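Local coordinates for protein VP5 (Halorubrum pleomorphic virus 6, PDB 6QGL) that probably mediates fusion of the viral envelope with the membrane of the haloarchaeal host, as a membrane-linked envelope protein of a pleomorphic virus, at residues S146-P154 and N214-D222; T182-T190 and S200-T211. One frame throughout, in Å; residues are numbered along the deposited sequence.

Both contacts lie on the same side of the molecule, each about 24 Å from the centre of the chain, and their own centres are about 13 Å apart. The chain runs through 146-154, then both segments of contact 2 (182-190 and 200-211), then 214-222, so contact 1 brackets contact 2 in sequence. Contact 2 builds the middle of the four-stranded antiparallel sheet 166-213; contact 1 ties the loop leaving helix 145-148 to the chain emerging from that sheet. They meet where the ring of Phe151 stacks on His188 and packs against Phe186. Both also pack on helix 97-140, contact 1 through Ile148, Thr149 and Asn219, contact 2 through Leu183, Leu184, Phe186 and Pro206.

Contact 1: S146-P154 and N214-D222; sequences SYITDFGDP and NSNTYNTVD
The ring of Phe151 overlaps the side-chain amide of Asn219, stacked with their planes 3° apart; OD1 of Asn219 lies over one ring face, 3.9 Å from CE1 of Phe151. At the ring edge, in its plane, sits the carbonyl O of Asn216. The amide of Asn219 is fixed at both ends: its ND2 donates to the carbonyl O of Ile148 at 3.0 Å, nearly straight at 167°, while its OD1 accepts from the backbone N of Asp150. CG of Asn219 stands trans to the backbone N (chi1 -169°), which carries the amide across to these two loop groups. Next to it, the backbone N of Thr220 donates to the O of Asp150 at 3.1 Å. OD1 of Asp150 accepts from the backbone N of Gly152, two residues on, which makes an Asx turn, and one water bridges Asp150 OD2 to the O of Thr220. Farther along, ND2 of Asn214 meets the anti lone pair of Asp153 OD2 at 3.0 Å; Asp153 also pairs with Arg155. At the other end CG1 of Val221 lies 4.1 Å from CE2 of Tyr147. On the helix side, Ile148 packs on Leu50 of helix 43-66 and on Met133 and Val137 of helix 97-140, and Asn219 pairs through its backbone with Tyr226 of strand 224-226.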
ATOM      1  N   SER A 146      12.830  19.760 -17.150  1.00 58.02           N
ATOM      2  CA  SER A 146      11.731  20.385 -16.411  1.00 58.33           C
ATOM      3  C   SER A 146      10.503  19.468 -16.351  1.00 61.31           C
ATOM      4  O   SER A 146       9.650  19.649 -15.480  1.00 61.40           O
ATOM      5  CB  SER A 146      11.356  21.723 -17.042  1.00 63.49           C
ATOM      6  OG  SER A 146      10.884  21.557 -18.369  1.00 72.65           O
ATOM      7  N   TYR A 147      10.418  18.483 -17.263  1.00 56.98           N
ATOM      8  CA  TYR A 147       9.311  17.537 -17.281  1.00 56.57           C
ATOM      9  C   TYR A 147       9.446  16.458 -16.198  1.00 59.70           C
ATOM     10  O   TYR A 147       8.448  16.119 -15.556  1.00 59.73           O
ATOM     11  CB  TYR A 147       9.128  16.891 -18.673  1.00 57.65           C
ATOM     12  CG  TYR A 147       7.913  15.989 -18.726  1.00 59.61           C
ATOM     13  CD1 TYR A 147       6.641  16.514 -18.944  1.00 62.65           C
ATOM     14  CD2 TYR A 147       8.019  14.625 -18.459  1.00 59.59           C
ATOM     15  CE1 TYR A 147       5.510  15.700 -18.922  1.00 63.72           C
ATOM     16  CE2 TYR A 147       6.895  13.804 -18.429  1.00 60.78           C
ATOM     17  CZ  TYR A 147       5.643  14.344 -18.672  1.00 68.73           C
ATOM     18  OH  TYR A 147       4.532  13.541 -18.669  1.00 70.17           O
ATOM     19  N   ILE A 148      10.661  15.894 -16.032  1.00 55.16           N
ATOM     20  CA  ILE A 148      10.947  14.779 -15.125  1.00 53.99           C
ATOM     21  C   ILE A 148      11.529  15.213 -13.753  1.00 57.62           C
ATOM     22  O   ILE A 148      11.320  14.509 -12.764  1.00 56.76           O
ATOM     23  CB  ILE A 148      11.842  13.730 -15.863  1.00 56.70           C
ATOM     24  CG1 ILE A 148      11.840  12.351 -15.154  1.00 56.47           C
ATOM     25  CG2 ILE A 148      13.270  14.233 -16.129  1.00 57.54           C
ATOM     26  CD1 ILE A 148      10.491  11.615 -15.134  1.00 61.84           C
ATOM     27  N   THR A 149      12.262  16.336 -13.694  1.00 54.56           N
ATOM     28  CA  THR A 149      12.818  16.827 -12.431  1.00 54.15           C
ATOM     29  C   THR A 149      12.343  18.254 -12.189  1.00 59.78           C
ATOM     30  O   THR A 149      12.975  19.206 -12.652  1.00 60.33           O
ATOM     31  CB  THR A 149      14.352  16.674 -12.362  1.00 58.05           C
ATOM     32  OG1 THR A 149      14.958  17.402 -13.428  1.00 57.69           O
ATOM     33  CG2 THR A 149      14.817  15.225 -12.357  1.00 54.49           C
ATOM     34  N   ASP A 150      11.199  18.396 -11.502  1.00 57.06           N
ATOM     35  CA  ASP A 150      10.635  19.702 -11.152  1.00 58.30           C
ATOM     36  C   ASP A 150      10.518  19.799  -9.638  1.00 62.42           C
ATOM     37  O   ASP A 150       9.680  19.128  -9.030  1.00 61.91           O
ATOM     38  CB  ASP A 150       9.281  19.960 -11.845  1.00 60.91           C
ATOM     39  CG  ASP A 150       8.651  21.320 -11.564  1.00 72.02           C
ATOM     40  OD1 ASP A 150       9.278  22.138 -10.846  1.00 73.10           O
ATOM     41  OD2 ASP A 150       7.537  21.569 -12.064  1.00 78.46           O
ATOM     42  N   PHE A 151      11.375  20.630  -9.036  1.00 59.58           N
ATOM     43  CA  PHE A 151      11.414  20.828  -7.590  1.00 59.82           C
ATOM     44  C   PHE A 151      10.872  22.204  -7.205  1.00 66.36           C
ATOM     45  O   PHE A 151      10.938  22.588  -6.040  1.00 67.22           O
ATOM     46  CB  PHE A 151      12.829  20.532  -7.037  1.00 60.88           C
ATOM     47  CG  PHE A 151      13.183  19.065  -7.206  1.00 60.71           C
ATOM     48  CD1 PHE A 151      13.579  18.566  -8.444  1.00 63.19           C
ATOM     49  CD2 PHE A 151      12.995  18.163  -6.167  1.00 62.14           C
ATOM     50  CE1 PHE A 151      13.841  17.205  -8.622  1.00 62.78           C
ATOM     51  CE2 PHE A 151      13.256  16.802  -6.344  1.00 63.60           C
ATOM     52  CZ  PHE A 151      13.663  16.332  -7.574  1.00 61.18           C
ATOM     53  N   GLY A 152      10.297  22.905  -8.181  1.00 63.96           N
ATOM     54  CA  GLY A 152       9.703  24.220  -7.974  1.00 65.96           C
ATOM     55  C   GLY A 152      10.137  25.246  -8.996  1.00 71.41           C
ATOM     56  O   GLY A 152       9.298  25.970  -9.539  1.00 72.92           O
ATOM     57  N   ASP A 153      11.455  25.314  -9.255  1.00 67.34           N
ATOM     58  CA  ASP A 153      12.054  26.227 -10.228  1.00 68.07           C
ATOM     59  C   ASP A 153      12.893  25.408 -11.233  1.00 69.44           C
ATOM     60  O   ASP A 153      14.125  25.378 -11.143  1.00 68.57           O
ATOM     61  CB  ASP A 153      12.883  27.307  -9.513  1.00 71.70           C
ATOM     62  CG  ASP A 153      13.445  28.379 -10.422  1.00 84.60           C
ATOM     63  OD1 ASP A 153      13.178  28.328 -11.640  1.00 85.39           O
ATOM     64  OD2 ASP A 153      14.149  29.272  -9.915  1.00 92.02           O
ATOM     65  N   PRO A 154      12.227  24.734 -12.198  1.00 64.64           N
ATOM     66  CA  PRO A 154      12.961  23.871 -13.136  1.00 62.78           C
ATOM     67  C   PRO A 154      13.604  24.602 -14.319  1.00 66.32           C
ATOM     68  O   PRO A 154      13.240  24.376 -15.478  1.00 65.88           O
ATOM     69  CB  PRO A 154      11.900  22.857 -13.558  1.00 63.67           C
ATOM     70  CG  PRO A 154      10.627  23.625 -13.510  1.00 69.54           C
ATOM     71  CD  PRO A 154      10.769  24.654 -12.427  1.00 66.46           C
ATOM     72  N   ASN A 214      15.137  27.501  -2.476  1.00 73.48           N
ATOM     73  CA  ASN A 214      14.213  27.750  -3.594  1.00 73.39           C
ATOM     74  C   ASN A 214      13.757  26.386  -4.142  1.00 75.22           C
ATOM     75  O   ASN A 214      13.816  26.132  -5.345  1.00 74.07           O
ATOM     76  CB  ASN A 214      14.907  28.606  -4.678  1.00 75.09           C
ATOM     77  CG  ASN A 214      14.012  29.077  -5.800  1.00 94.67           C
ATOM     78  OD1 ASN A 214      12.813  29.316  -5.626  1.00 89.23           O
ATOM     79  ND2 ASN A 214      14.583  29.216  -6.987  1.00 85.96           N
ATOM     80  N   SER A 215      13.384  25.483  -3.218  1.00 70.99           N
ATOM     81  CA  SER A 215      13.043  24.101  -3.517  1.00 68.64           C
ATOM     82  C   SER A 215      11.862  23.547  -2.741  1.00 72.10           C
ATOM     83  O   SER A 215      11.512  24.040  -1.670  1.00 72.82           O
ATOM     84  CB  SER A 215      14.245  23.207  -3.230  1.00 70.80           C
ATOM     85  OG  SER A 215      15.279  23.399  -4.178  1.00 80.27           O
ATOM     86  N   ASN A 216      11.290  22.466  -3.288  1.00 67.00           N
ATOM     87  CA  ASN A 216      10.217  21.653  -2.730  1.00 66.19           C
ATOM     88  C   ASN A 216      10.833  20.272  -2.565  1.00 68.23           C
ATOM     89  O   ASN A 216      11.504  19.807  -3.490  1.00 66.51           O
ATOM     90  CB  ASN A 216       9.024  21.585  -3.695  1.00 66.60           C
ATOM     91  CG  ASN A 216       8.382  22.916  -3.996  1.00 91.45           C
ATOM     92  OD1 ASN A 216       8.590  23.915  -3.301  1.00 90.48           O
ATOM     93  ND2 ASN A 216       7.575  22.954  -5.046  1.00 81.69           N
ATOM     94  N   THR A 217      10.653  19.629  -1.394  1.00 65.01           N
ATOM     95  CA  THR A 217      11.229  18.299  -1.157  1.00 63.61           C
ATOM     96  C   THR A 217      10.729  17.353  -2.244  1.00 67.60           C
ATOM     97  O   THR A 217      11.517  16.985  -3.109  1.00 68.38           O
ATOM     98  CB  THR A 217      11.000  17.827   0.268  1.00 71.15           C
ATOM     99  OG1 THR A 217       9.600  17.749   0.491  1.00 73.33           O
ATOM    100  CG2 THR A 217      11.643  18.741   1.298  1.00 69.03           C
ATOM    101  N   TYR A 218       9.409  17.196  -2.357  1.00 62.65           N
ATOM    102  CA  TYR A 218       8.742  16.380  -3.381  1.00 60.99           C
ATOM    103  C   TYR A 218       9.034  16.789  -4.838  1.00 63.57           C
ATOM    104  O   TYR A 218       9.351  17.953  -5.106  1.00 63.82           O
ATOM    105  CB  TYR A 218       7.226  16.424  -3.151  1.00 62.72           C
ATOM    106  CG  TYR A 218       6.644  17.820  -3.183  1.00 65.72           C
ATOM    107  CD1 TYR A 218       6.735  18.663  -2.077  1.00 68.51           C
ATOM    108  CD2 TYR A 218       5.996  18.300  -4.318  1.00 67.20           C
ATOM    109  CE1 TYR A 218       6.214  19.953  -2.107  1.00 70.90           C
ATOM    110  CE2 TYR A 218       5.469  19.590  -4.360  1.00 69.76           C
ATOM    111  CZ  TYR A 218       5.579  20.412  -3.250  1.00 78.05           C
ATOM    112  OH  TYR A 218       5.052  21.681  -3.284  1.00 80.80           O
ATOM    113  N   ASN A 219       8.894  15.821  -5.766  1.00 58.50           N
ATOM    114  CA  ASN A 219       9.034  16.015  -7.208  1.00 57.94           C
ATOM    115  C   ASN A 219       7.636  16.119  -7.829  1.00 62.65           C
ATOM    116  O   ASN A 219       6.711  15.448  -7.367  1.00 62.39           O
ATOM    117  CB  ASN A 219       9.797  14.841  -7.838  1.00 55.85           C
ATOM    118  CG  ASN A 219      10.236  15.040  -9.278  1.00 69.86           C
ATOM    119  OD1 ASN A 219      10.243  16.151  -9.826  1.00 62.78           O
ATOM    120  ND2 ASN A 219      10.631  13.955  -9.920  1.00 58.81           N
ATOM    121  N   THR A 220       7.485  16.960  -8.870  1.00 59.78           N
ATOM    122  CA  THR A 220       6.219  17.137  -9.586  1.00 60.41           C
ATOM    123  C   THR A 220       6.413  16.724 -11.046  1.00 63.13           C
ATOM    124  O   THR A 220       7.162  17.375 -11.773  1.00 62.65           O
ATOM    125  CB  THR A 220       5.655  18.563  -9.410  1.00 70.61           C
ATOM    126  OG1 THR A 220       5.668  18.919  -8.025  1.00 71.33           O
ATOM    127  CG2 THR A 220       4.236  18.702  -9.951  1.00 70.47           C
ATOM    128  N   VAL A 221       5.780  15.613 -11.455  1.00 59.17           N
ATOM    129  CA  VAL A 221       5.857  15.089 -12.826  1.00 58.77           C
ATOM    130  C   VAL A 221       4.433  14.911 -13.345  1.00 64.49           C
ATOM    131  O   VAL A 221       3.695  14.071 -12.822  1.00 64.46           O
ATOM    132  CB  VAL A 221       6.683  13.772 -12.941  1.00 61.08           C
ATOM    133  CG1 VAL A 221       6.720  13.258 -14.384  1.00 60.84           C
ATOM    134  CG2 VAL A 221       8.094  13.943 -12.390  1.00 59.86           C
ATOM    135  N   ASP A 222       4.048  15.712 -14.360  1.00 62.51           N
ATOM    136  CA  ASP A 222       2.721  15.704 -14.985  1.00 63.96           C
ATOM    137  C   ASP A 222       1.594  15.836 -13.930  1.00 68.81           C
ATOM    138  O   ASP A 222       0.684  15.005 -13.863  1.00 69.34           O
ATOM    139  CB  ASP A 222       2.559  14.467 -15.901  1.00 65.80           C
ATOM    140  CG  ASP A 222       1.333  14.464 -16.795  1.00 79.98           C
ATOM    141  OD1 ASP A 222       1.044  15.513 -17.414  1.00 82.48           O
ATOM    142  OD2 ASP A 222       0.677  13.407 -16.892  1.00 86.55           O
TER
HETATM  143  O   HOH W   1       5.949  17.354 -15.602  1.00 58.11           O
HETATM  144  O   HOH W   2       8.125  19.969  -6.845  1.00 48.44           O
HETATM  145  O   HOH W   3       6.478  19.252 -13.708  1.00 62.65           O

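Contact 2: T182-T190 and S200-T211; sequences TLLTFRHNT and SVVEYNPKEVVT
The guanidinium of Arg187 has CG2 of Val201 over one face, 3.6 Å from its NH1, while OE1 of Glu203 and OG1 of Thr211 lie at its edge. On the other side of the sheet the ring of Phe186 runs beside that of Tyr204, both pointing the same way, CD2 of Phe186 4.2 Å from CE1 of Tyr204. These groups belong to a beta hairpin of strands 180-189 and 201-204; the axes of 182-189 and 201-204 approach to 4.6 Å and run antiparallel at 180°. Phe186 with Tyr204 and His188 with Val202 are hydrogen-bonded pairs, Arg187 with Glu203 and Asn189 with Val201 non-hydrogen-bonded ones. Successive residues point to opposite faces, so Arg187, Glu203, Asn189 and Val201 share one and Phe186, Tyr204, His188 and Val202 the other. Arg187 is extended from CG to NE, which carries NH2 to OE1 of Glu203 at 2.8 Å in a salt bridge. The carboxylate and guanidinium planes stand 83° apart, so a single N-H is engaged rather than a flat paired fork. OE2 of the same glutamate has a second partner in Lys169, consistent with a charge shared between two cations. On the aromatic face ND1 of His188 is hydrogen-bonded to OD1 of Asn166, and OH of Tyr204 to the carbonyl O of Met227. On the far side of 201-204 from 182-189, Val210 and Thr211 both face Glu203, a classic beta bulge. At the turn Asn205 is held by both ends: OD1 accepts from the N of Glu208 in an Asx motif, and ND2, with the acceptor 8° out of its amide plane, donates to OG1 of Thr185 at 2.8 Å, a hydroxyl also bonded to Thr171.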
ATOM      1  N   THR A 182      23.508   1.068   2.909  1.00 57.79           N
ATOM      2  CA  THR A 182      23.695   2.258   2.092  1.00 57.45           C
ATOM      3  C   THR A 182      22.339   2.832   1.683  1.00 60.19           C
ATOM      4  O   THR A 182      21.654   2.273   0.819  1.00 59.92           O
ATOM      5  CB  THR A 182      24.650   1.997   0.912  1.00 65.98           C
ATOM      6  OG1 THR A 182      25.910   1.548   1.409  1.00 67.48           O
ATOM      7  CG2 THR A 182      24.868   3.232   0.056  1.00 64.01           C
ATOM      8  N   LEU A 183      21.956   3.941   2.328  1.00 55.51           N
ATOM      9  CA  LEU A 183      20.746   4.697   2.024  1.00 53.88           C
ATOM     10  C   LEU A 183      21.163   5.769   1.020  1.00 57.97           C
ATOM     11  O   LEU A 183      22.214   6.393   1.188  1.00 58.59           O
ATOM     12  CB  LEU A 183      20.166   5.335   3.306  1.00 53.19           C
ATOM     13  CG  LEU A 183      19.010   6.341   3.159  1.00 56.74           C
ATOM     14  CD1 LEU A 183      17.696   5.647   2.830  1.00 56.07           C
ATOM     15  CD2 LEU A 183      18.856   7.172   4.408  1.00 58.58           C
ATOM     16  N   LEU A 184      20.372   5.952  -0.042  1.00 53.79           N
ATOM     17  CA  LEU A 184      20.702   6.955  -1.047  1.00 53.54           C
ATOM     18  C   LEU A 184      20.070   8.286  -0.691  1.00 57.03           C
ATOM     19  O   LEU A 184      18.854   8.369  -0.519  1.00 56.38           O
ATOM     20  CB  LEU A 184      20.303   6.508  -2.468  1.00 53.28           C
ATOM     21  CG  LEU A 184      20.947   5.224  -3.013  1.00 58.38           C
ATOM     22  CD1 LEU A 184      20.319   4.822  -4.322  1.00 58.34           C
ATOM     23  CD2 LEU A 184      22.455   5.367  -3.178  1.00 61.47           C
ATOM     24  N   THR A 185      20.904   9.314  -0.522  1.00 53.53           N
ATOM     25  CA  THR A 185      20.449  10.665  -0.242  1.00 52.93           C
ATOM     26  C   THR A 185      20.303  11.348  -1.588  1.00 56.37           C
ATOM     27  O   THR A 185      21.265  11.422  -2.361  1.00 56.59           O
ATOM     28  CB  THR A 185      21.384  11.377   0.739  1.00 59.34           C
ATOM     29  OG1 THR A 185      21.290  10.707   1.990  1.00 57.83           O
ATOM     30  CG2 THR A 185      21.029  12.848   0.931  1.00 57.56           C
ATOM     31  N   PHE A 186      19.085  11.804  -1.884  1.00 52.14           N
ATOM     32  CA  PHE A 186      18.790  12.462  -3.143  1.00 51.82           C
ATOM     33  C   PHE A 186      19.145  13.942  -3.110  1.00 56.52           C
ATOM     34  O   PHE A 186      18.522  14.707  -2.376  1.00 56.84           O
ATOM     35  CB  PHE A 186      17.316  12.256  -3.540  1.00 52.79           C
ATOM     36  CG  PHE A 186      16.961  12.942  -4.834  1.00 54.26           C
ATOM     37  CD1 PHE A 186      17.273  12.360  -6.058  1.00 57.00           C
ATOM     38  CD2 PHE A 186      16.351  14.189  -4.834  1.00 56.74           C
ATOM     39  CE1 PHE A 186      16.977  13.012  -7.256  1.00 57.98           C
ATOM     40  CE2 PHE A 186      16.070  14.842  -6.029  1.00 59.71           C
ATOM     41  CZ  PHE A 186      16.377  14.248  -7.234  1.00 57.39           C
ATOM     42  N   ARG A 187      20.117  14.344  -3.939  1.00 53.01           N
ATOM     43  CA  ARG A 187      20.522  15.738  -4.113  1.00 53.40           C
ATOM     44  C   ARG A 187      20.133  16.162  -5.530  1.00 56.17           C
ATOM     45  O   ARG A 187      20.310  15.384  -6.466  1.00 54.65           O
ATOM     46  CB  ARG A 187      22.034  15.927  -3.862  1.00 54.07           C
ATOM     47  CG  ARG A 187      22.530  17.363  -4.066  1.00 61.90           C
ATOM     48  CD  ARG A 187      23.927  17.572  -3.521  1.00 70.75           C
ATOM     49  NE  ARG A 187      24.430  18.921  -3.796  1.00 78.40           N
ATOM     50  CZ  ARG A 187      24.223  19.985  -3.025  1.00 92.86           C
ATOM     51  NH1 ARG A 187      24.725  21.165  -3.363  1.00 79.89           N
ATOM     52  NH2 ARG A 187      23.503  19.880  -1.914  1.00 81.18           N
ATOM     53  N   HIS A 188      19.581  17.378  -5.674  1.00 53.59           N
ATOM     54  CA  HIS A 188      19.167  17.959  -6.949  1.00 53.75           C
ATOM     55  C   HIS A 188      19.577  19.423  -7.005  1.00 60.11           C
ATOM     56  O   HIS A 188      19.199  20.201  -6.131  1.00 60.39           O
ATOM     57  CB  HIS A 188      17.647  17.813  -7.160  1.00 53.74           C
ATOM     58  CG  HIS A 188      17.143  18.430  -8.430  1.00 57.33           C
ATOM     59  ND1 HIS A 188      17.187  17.748  -9.629  1.00 58.44           N
ATOM     60  CD2 HIS A 188      16.605  19.653  -8.642  1.00 59.96           C
ATOM     61  CE1 HIS A 188      16.680  18.573 -10.529  1.00 58.36           C
ATOM     62  NE2 HIS A 188      16.310  19.729  -9.983  1.00 59.65           N
ATOM     63  N   ASN A 189      20.347  19.787  -8.041  1.00 58.20           N
ATOM     64  CA  ASN A 189      20.794  21.156  -8.302  1.00 60.13           C
ATOM     65  C   ASN A 189      20.516  21.490  -9.767  1.00 64.28           C
ATOM     66  O   ASN A 189      20.973  20.764 -10.654  1.00 63.28           O
ATOM     67  CB  ASN A 189      22.281  21.345  -7.965  1.00 64.02           C
ATOM     68  CG  ASN A 189      22.736  22.787  -8.007  1.00 93.87           C
ATOM     69  OD1 ASN A 189      21.984  23.716  -7.690  1.00 92.54           O
ATOM     70  ND2 ASN A 189      23.982  23.011  -8.391  1.00 88.07           N
ATOM     71  N   THR A 190      19.780  22.590 -10.015  1.00 61.60           N
ATOM     72  CA  THR A 190      19.406  23.046 -11.361  1.00 61.54           C
ATOM     73  C   THR A 190      20.611  23.522 -12.199  1.00 66.83           C
ATOM     74  O   THR A 190      20.515  23.560 -13.427  1.00 66.52           O
ATOM     75  CB  THR A 190      18.289  24.093 -11.308  1.00 68.83           C
ATOM     76  OG1 THR A 190      18.732  25.219 -10.553  1.00 70.86           O
ATOM     77  CG2 THR A 190      16.986  23.535 -10.734  1.00 65.10           C
ATOM     78  N   SER A 200      18.512  26.855  -7.266  1.00 67.67           N
ATOM     79  CA  SER A 200      17.577  25.915  -6.663  1.00 65.76           C
ATOM     80  C   SER A 200      18.296  24.597  -6.373  1.00 67.97           C
ATOM     81  O   SER A 200      18.800  23.944  -7.293  1.00 66.61           O
ATOM     82  CB  SER A 200      16.380  25.699  -7.585  1.00 68.24           C
ATOM     83  OG  SER A 200      15.413  24.837  -7.011  1.00 75.13           O
ATOM     84  N   VAL A 201      18.375  24.235  -5.083  1.00 64.17           N
ATOM     85  CA  VAL A 201      19.014  23.006  -4.613  1.00 62.55           C
ATOM     86  C   VAL A 201      18.186  22.355  -3.495  1.00 64.84           C
ATOM     87  O   VAL A 201      17.675  23.048  -2.613  1.00 65.76           O
ATOM     88  CB  VAL A 201      20.518  23.198  -4.237  1.00 67.74           C
ATOM     89  CG1 VAL A 201      20.698  24.178  -3.082  1.00 69.58           C
ATOM     90  CG2 VAL A 201      21.207  21.868  -3.926  1.00 66.23           C
ATOM     91  N   VAL A 202      18.019  21.026  -3.576  1.00 58.69           N
ATOM     92  CA  VAL A 202      17.327  20.210  -2.584  1.00 56.95           C
ATOM     93  C   VAL A 202      18.162  18.954  -2.310  1.00 58.98           C
ATOM     94  O   VAL A 202      18.765  18.401  -3.229  1.00 57.68           O
ATOM     95  CB  VAL A 202      15.834  19.918  -2.921  1.00 60.15           C
ATOM     96  CG1 VAL A 202      15.674  18.822  -3.976  1.00 58.30           C
ATOM     97  CG2 VAL A 202      15.034  19.587  -1.662  1.00 59.89           C
ATOM     98  N   GLU A 203      18.248  18.552  -1.042  1.00 55.47           N
ATOM     99  CA  GLU A 203      18.975  17.360  -0.618  1.00 54.36           C
ATOM    100  C   GLU A 203      18.234  16.760   0.558  1.00 56.96           C
ATOM    101  O   GLU A 203      18.095  17.425   1.585  1.00 57.54           O
ATOM    102  CB  GLU A 203      20.438  17.676  -0.267  1.00 56.87           C
ATOM    103  CG  GLU A 203      21.282  16.424  -0.082  1.00 65.67           C
ATOM    104  CD  GLU A 203      22.754  16.625   0.221  1.00 83.81           C
ATOM    105  OE1 GLU A 203      23.339  17.627  -0.248  1.00 75.19           O
ATOM    106  OE2 GLU A 203      23.329  15.758   0.917  1.00 78.65           O
ATOM    107  N   TYR A 204      17.714  15.529   0.393  1.00 51.71           N
ATOM    108  CA  TYR A 204      16.944  14.841   1.430  1.00 50.59           C
ATOM    109  C   TYR A 204      16.877  13.318   1.241  1.00 53.79           C
ATOM    110  O   TYR A 204      17.340  12.782   0.231  1.00 53.22           O
ATOM    111  CB  TYR A 204      15.525  15.452   1.555  1.00 51.38           C
ATOM    112  CG  TYR A 204      14.607  15.188   0.382  1.00 51.57           C
ATOM    113  CD1 TYR A 204      14.715  15.923  -0.795  1.00 53.58           C
ATOM    114  CD2 TYR A 204      13.573  14.260   0.476  1.00 51.37           C
ATOM    115  CE1 TYR A 204      13.862  15.695  -1.871  1.00 53.20           C
ATOM    116  CE2 TYR A 204      12.709  14.029  -0.589  1.00 51.79           C
ATOM    117  CZ  TYR A 204      12.859  14.747  -1.761  1.00 57.47           C
ATOM    118  OH  TYR A 204      12.000  14.512  -2.806  1.00 56.10           O
ATOM    119  N   ASN A 205      16.300  12.637   2.239  1.00 50.02           N
ATOM    120  CA  ASN A 205      16.069  11.193   2.312  1.00 49.11           C
ATOM    121  C   ASN A 205      14.920  10.964   3.322  1.00 53.65           C
ATOM    122  O   ASN A 205      14.472  11.955   3.905  1.00 53.84           O
ATOM    123  CB  ASN A 205      17.363  10.446   2.714  1.00 49.05           C
ATOM    124  CG  ASN A 205      18.036  10.902   3.987  1.00 65.86           C
ATOM    125  OD1 ASN A 205      17.402  11.211   4.998  1.00 56.88           O
ATOM    126  ND2 ASN A 205      19.357  10.925   3.976  1.00 58.02           N
ATOM    127  N   PRO A 206      14.424   9.725   3.588  1.00 50.42           N
ATOM    128  CA  PRO A 206      13.338   9.580   4.575  1.00 50.47           C
ATOM    129  C   PRO A 206      13.681  10.054   5.995  1.00 54.94           C
ATOM    130  O   PRO A 206      12.767  10.373   6.750  1.00 55.11           O
ATOM    131  CB  PRO A 206      13.033   8.078   4.549  1.00 51.73           C
ATOM    132  CG  PRO A 206      13.535   7.603   3.243  1.00 55.93           C
ATOM    133  CD  PRO A 206      14.771   8.413   3.004  1.00 51.71           C
ATOM    134  N   LYS A 207      14.981  10.118   6.354  1.00 51.44           N
ATOM    135  CA  LYS A 207      15.439  10.516   7.694  1.00 51.56           C
ATOM    136  C   LYS A 207      15.460  12.026   7.945  1.00 56.49           C
ATOM    137  O   LYS A 207      15.021  12.462   9.011  1.00 56.60           O
ATOM    138  CB  LYS A 207      16.823   9.919   8.012  1.00 53.75           C
ATOM    139  CG  LYS A 207      16.835   8.416   8.262  1.00 61.85           C
ATOM    140  CD  LYS A 207      18.239   7.950   8.653  1.00 70.75           C
ATOM    141  CE  LYS A 207      18.303   6.518   9.118  1.00 81.40           C
ATOM    142  NZ  LYS A 207      17.688   6.342  10.459  1.00 91.56           N
ATOM    143  N   GLU A 208      16.004  12.820   6.999  1.00 53.68           N
ATOM    144  CA  GLU A 208      16.150  14.274   7.161  1.00 54.79           C
ATOM    145  C   GLU A 208      16.241  15.048   5.846  1.00 58.43           C
ATOM    146  O   GLU A 208      16.502  14.459   4.797  1.00 57.32           O
ATOM    147  CB  GLU A 208      17.409  14.587   8.009  1.00 57.17           C
ATOM    148  CG  GLU A 208      18.712  14.095   7.386  1.00 67.46           C
ATOM    149  CD  GLU A 208      19.983  14.812   7.795  1.00 91.01           C
ATOM    150  OE1 GLU A 208      19.933  16.039   8.044  1.00 84.71           O
ATOM    151  OE2 GLU A 208      21.042  14.145   7.836  1.00 87.55           O
ATOM    152  N   VAL A 209      16.073  16.384   5.931  1.00 55.88           N
ATOM    153  CA  VAL A 209      16.242  17.336   4.832  1.00 56.06           C
ATOM    154  C   VAL A 209      17.586  18.014   5.120  1.00 61.40           C
ATOM    155  O   VAL A 209      17.703  18.752   6.103  1.00 62.78           O
ATOM    156  CB  VAL A 209      15.082  18.369   4.722  1.00 60.56           C
ATOM    157  CG1 VAL A 209      15.361  19.405   3.640  1.00 61.12           C
ATOM    158  CG2 VAL A 209      13.754  17.685   4.453  1.00 59.37           C
ATOM    159  N   VAL A 210      18.606  17.717   4.301  1.00 57.47           N
ATOM    160  CA  VAL A 210      19.954  18.274   4.441  1.00 58.77           C
ATOM    161  C   VAL A 210      19.944  19.776   4.103  1.00 65.30           C
ATOM    162  O   VAL A 210      20.255  20.591   4.972  1.00 66.49           O
ATOM    163  CB  VAL A 210      21.019  17.468   3.640  1.00 61.99           C
ATOM    164  CG1 VAL A 210      22.418  18.057   3.817  1.00 63.37           C
ATOM    165  CG2 VAL A 210      21.007  15.992   4.031  1.00 60.39           C
ATOM    166  N   THR A 211      19.584  20.138   2.858  1.00 62.66           N
ATOM    167  CA  THR A 211      19.516  21.539   2.415  1.00 64.76           C
ATOM    168  C   THR A 211      18.330  21.752   1.478  1.00 69.40           C
ATOM    169  O   THR A 211      18.130  20.957   0.558  1.00 67.68           O
ATOM    170  CB  THR A 211      20.820  21.979   1.707  1.00 74.91           C
ATOM    171  OG1 THR A 211      21.085  21.105   0.610  1.00 73.13           O
ATOM    172  CG2 THR A 211      22.027  22.045   2.636  1.00 76.14           C
TER